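Local coordinates for protein p1 (Rice yellow mottle virus, PDB 6TY2) that suppresses RNA silencing as a viral zinc-finger protein and takes part in virus spread, the chain here being its C-terminal zinc-binding part, at residues A[6-11]-A[34-39]. Residues are numbered along the deposited sequence; the frame is centred on the assembly and turned at random.
Sequences REHQER and LSRDAC. With ZN (zinc ion), chain C.
His8, on helix 3-24, and Cys39, in the loop that follows it, meet at a zinc ion, forming half of the HCHC site of the C-terminal zinc finger; His44 and Cys48 complete it. His8 binds the metal through NE2, while Cys39 SG lies 2.3 Å from the zinc. Cys39 SG is anti to its backbone N (chi1 168°), which points it at the metal. As ligands of the same ion, SG and His8 NE2 come within 3.5 Å of each other. From the second shell, Glu7 hydrogen-bonds the other imidazole nitrogen of His44 and probably steadies that ligand.

Just before Cys39 the loop makes a type I beta turn, Ser35 to Ala38, reinforced by an ST turn in which Ser35 OG accepts from Asp37 N. The Ser35-Arg36 peptide approaches the imidazole obliquely, Arg36 N 3.6 Å from His8 CE1, whereas Arg36 CG lies at the ring edge, in plane. Beyond, the Arg36 guanidinium pairs with Asp5.

Apolar contacts through Leu34 bridge from His8 to Arg11, about one turn further along the helix. Leu34 CD2 touches His8 CD2 at 4.0 Å and also meets CG, CD and NE of Arg11, at the edge of the guanidinium; the Arg11 chain is bent at chi2, and its guanidinium forms a salt bridge with Asp40. The nearest approach there is Arg11 CD to Leu34 CD2, 3.8 Å.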
ATOM      1  N   ARG A   6      14.447  10.116   7.416  1.00 26.17           N
ATOM      2  CA  ARG A   6      13.408  10.830   8.119  1.00 25.07           C
ATOM      3  C   ARG A   6      12.063  10.159   7.855  1.00 25.44           C
ATOM      4  O   ARG A   6      11.302   9.915   8.784  1.00 25.15           O
ATOM      5  CB  ARG A   6      13.389  12.296   7.692  1.00 29.02           C
ATOM      6  CG  ARG A   6      12.711  13.226   8.675  1.00 38.52           C
ATOM      7  CD  ARG A   6      12.470  14.591   8.044  1.00 43.19           C
ATOM      8  NE  ARG A   6      13.669  15.101   7.375  1.00 46.27           N
ATOM      9  CZ  ARG A   6      14.392  16.133   7.805  1.00 51.36           C
ATOM     10  NH1 ARG A   6      14.044  16.780   8.912  1.00 46.00           N
ATOM     11  NH2 ARG A   6      15.467  16.519   7.122  1.00 51.35           N
ATOM     12  N   GLU A   7      11.781   9.830   6.598  1.00 21.09           N
ATOM     13  CA  GLU A   7      10.494   9.225   6.255  1.00 20.51           C
ATOM     14  C   GLU A   7      10.360   7.799   6.798  1.00 22.23           C
ATOM     15  O   GLU A   7       9.257   7.353   7.100  1.00 22.52           O
ATOM     16  CB  GLU A   7      10.281   9.239   4.737  1.00 22.38           C
ATOM     17  CG  GLU A   7       9.906  10.625   4.213  1.00 27.53           C
ATOM     18  CD  GLU A   7       9.815  10.688   2.694  1.00 28.87           C
ATOM     19  OE1 GLU A   7       8.987  11.461   2.168  1.00 29.01           O
ATOM     20  OE2 GLU A   7      10.581   9.974   2.022  1.00 31.00           O
ATOM     21  N   HIS A   8      11.471   7.079   6.921  1.00 21.27           N
ATOM     22  CA  HIS A   8      11.437   5.770   7.578  1.00 18.95           C
ATOM     23  C   HIS A   8      11.063   5.929   9.052  1.00 20.26           C
ATOM     24  O   HIS A   8      10.289   5.136   9.583  1.00 18.76           O
ATOM     25  CB  HIS A   8      12.778   5.056   7.459  1.00 16.51           C
ATOM     26  CG  HIS A   8      13.102   4.593   6.075  1.00 21.44           C
ATOM     27  ND1 HIS A   8      14.366   4.191   5.710  1.00 17.89           N
ATOM     28  CD2 HIS A   8      12.325   4.453   4.972  1.00 17.45           C
ATOM     29  CE1 HIS A   8      14.359   3.837   4.437  1.00 19.98           C
ATOM     30  NE2 HIS A   8      13.133   3.979   3.969  1.00 19.66           N
ATOM     31  N   GLN A   9      11.619   6.955   9.701  1.00 21.83           N
ATOM     32  CA  GLN A   9      11.311   7.256  11.102  1.00 21.45           C
ATOM     33  C   GLN A   9       9.845   7.577  11.310  1.00 22.69           C
ATOM     34  O   GLN A   9       9.207   7.032  12.215  1.00 22.66           O
ATOM     35  CB  GLN A   9      12.153   8.431  11.620  1.00 19.48           C
ATOM     36  CG  GLN A   9      13.566   8.045  12.060  1.00 25.73           C
ATOM     37  CD  GLN A   9      14.331   9.193  12.745  1.00 32.44           C
ATOM     38  OE1 GLN A   9      14.170  10.365  12.400  1.00 34.02           O
ATOM     39  NE2 GLN A   9      15.162   8.848  13.725  1.00 28.34           N
ATOM     40  N   GLU A  10       9.310   8.475  10.491  1.00 23.54           N
ATOM     41  CA  GLU A  10       7.919   8.871  10.637  1.00 24.52           C
ATOM     42  C   GLU A  10       6.998   7.687  10.339  1.00 22.87           C
ATOM     43  O   GLU A  10       6.012   7.473  11.036  1.00 22.66           O
ATOM     44  CB  GLU A  10       7.555  10.049   9.721  1.00 26.39           C
ATOM     45  CG  GLU A  10       8.656  11.068   9.419  1.00 36.64           C
ATOM     46  CD  GLU A  10       9.160  11.866  10.624  1.00 49.35           C
ATOM     47  OE1 GLU A  10       8.334  12.511  11.317  1.00 54.44           O
ATOM     48  OE2 GLU A  10      10.397  11.868  10.859  1.00 39.47           O
ATOM     49  N   ARG A  11       7.314   6.922   9.306  1.00 17.93           N
ATOM     50  CA  ARG A  11       6.509   5.746   9.009  1.00 21.60           C
ATOM     51  C   ARG A  11       6.634   4.684  10.110  1.00 19.52           C
ATOM     52  O   ARG A  11       5.645   4.066  10.491  1.00 22.92           O
ATOM     53  CB  ARG A  11       6.890   5.146   7.658  1.00 19.04           C
ATOM     54  CG  ARG A  11       5.982   4.003   7.261  1.00 19.90           C
ATOM     55  CD  ARG A  11       5.591   4.120   5.808  1.00 24.80           C
ATOM     56  NE  ARG A  11       5.005   2.877   5.310  1.00 22.62           N
ATOM     57  CZ  ARG A  11       3.709   2.594   5.368  1.00 32.18           C
ATOM     58  NH1 ARG A  11       2.863   3.463   5.920  1.00 28.27           N
ATOM     59  NH2 ARG A  11       3.257   1.441   4.880  1.00 32.70           N
ATOM     60  N   LEU A  34      10.392  -0.438   8.660  1.00 19.84           N
ATOM     61  CA  LEU A  34      11.129  -0.163   7.428  1.00 21.20           C
ATOM     62  C   LEU A  34      12.621   0.115   7.653  1.00 19.16           C
ATOM     63  O   LEU A  34      13.020   0.695   8.671  1.00 22.32           O
ATOM     64  CB  LEU A  34      10.515   1.035   6.704  1.00 20.62           C
ATOM     65  CG  LEU A  34       9.201   0.950   5.938  1.00 16.13           C
ATOM     66  CD1 LEU A  34       8.051   0.501   6.818  1.00 19.82           C
ATOM     67  CD2 LEU A  34       8.909   2.319   5.367  1.00 16.95           C
ATOM     68  N   SER A  35      13.437  -0.283   6.683  1.00 19.36           N
ATOM     69  CA  SER A  35      14.819   0.182   6.592  1.00 21.67           C
ATOM     70  C   SER A  35      15.137   0.340   5.123  1.00 20.06           C
ATOM     71  O   SER A  35      14.317  -0.007   4.281  1.00 19.71           O
ATOM     72  CB  SER A  35      15.795  -0.798   7.242  1.00 18.20           C
ATOM     73  OG  SER A  35      15.811  -2.018   6.526  1.00 24.57           O
ATOM     74  N   ARG A  36      16.326   0.845   4.811  1.00 20.57           N
ATOM     75  CA  ARG A  36      16.751   0.953   3.426  1.00 18.77           C
ATOM     76  C   ARG A  36      16.766  -0.404   2.746  1.00 18.84           C
ATOM     77  O   ARG A  36      16.613  -0.496   1.536  1.00 19.50           O
ATOM     78  CB  ARG A  36      18.140   1.597   3.333  1.00 18.41           C
ATOM     79  CG  ARG A  36      18.175   3.054   3.762  1.00 26.68           C
ATOM     80  CD  ARG A  36      19.563   3.666   3.597  1.00 35.14           C
ATOM     81  NE  ARG A  36      19.642   4.998   4.199  1.00 39.16           N
ATOM     82  CZ  ARG A  36      20.688   5.810   4.086  1.00 44.80           C
ATOM     83  NH1 ARG A  36      21.753   5.433   3.388  1.00 47.93           N
ATOM     84  NH2 ARG A  36      20.670   7.002   4.667  1.00 51.04           N
ATOM     85  N   ASP A  37      16.942  -1.463   3.516  1.00 18.33           N
ATOM     86  CA  ASP A  37      17.059  -2.788   2.920  1.00 18.68           C
ATOM     87  C   ASP A  37      15.732  -3.553   2.802  1.00 22.47           C
ATOM     88  O   ASP A  37      15.704  -4.667   2.283  1.00 22.01           O
ATOM     89  CB  ASP A  37      18.083  -3.597   3.708  1.00 24.13           C
ATOM     90  CG  ASP A  37      19.442  -2.909   3.751  1.00 26.59           C
ATOM     91  OD1 ASP A  37      19.978  -2.531   2.674  1.00 22.73           O
ATOM     92  OD2 ASP A  37      19.951  -2.722   4.871  1.00 25.45           O
ATOM     93  N   ALA A  38      14.642  -2.943   3.262  1.00 18.21           N
ATOM     94  CA  ALA A  38      13.300  -3.450   2.991  1.00 21.99           C
ATOM     95  C   ALA A  38      12.316  -2.337   3.293  1.00 19.45           C
ATOM     96  O   ALA A  38      12.030  -2.051   4.450  1.00 18.16           O
ATOM     97  CB  ALA A  38      12.989  -4.704   3.819  1.00 18.56           C
ATOM     98  N   CYS A  39      11.799  -1.723   2.235  1.00 18.61           N
ATOM     99  CA  CYS A  39      11.017  -0.495   2.337  1.00 17.45           C
ATOM    100  C   CYS A  39       9.787  -0.526   1.421  1.00 18.07           C
ATOM    101  O   CYS A  39       9.871  -1.017   0.300  1.00 18.06           O
ATOM    102  CB  CYS A  39      11.929   0.679   1.993  1.00 17.74           C
ATOM    103  SG  CYS A  39      11.168   2.238   1.730  1.00 18.53           S
TER
HETATM  104 ZN    ZN C 101      12.902   3.736   1.946  1.00 21.45          ZN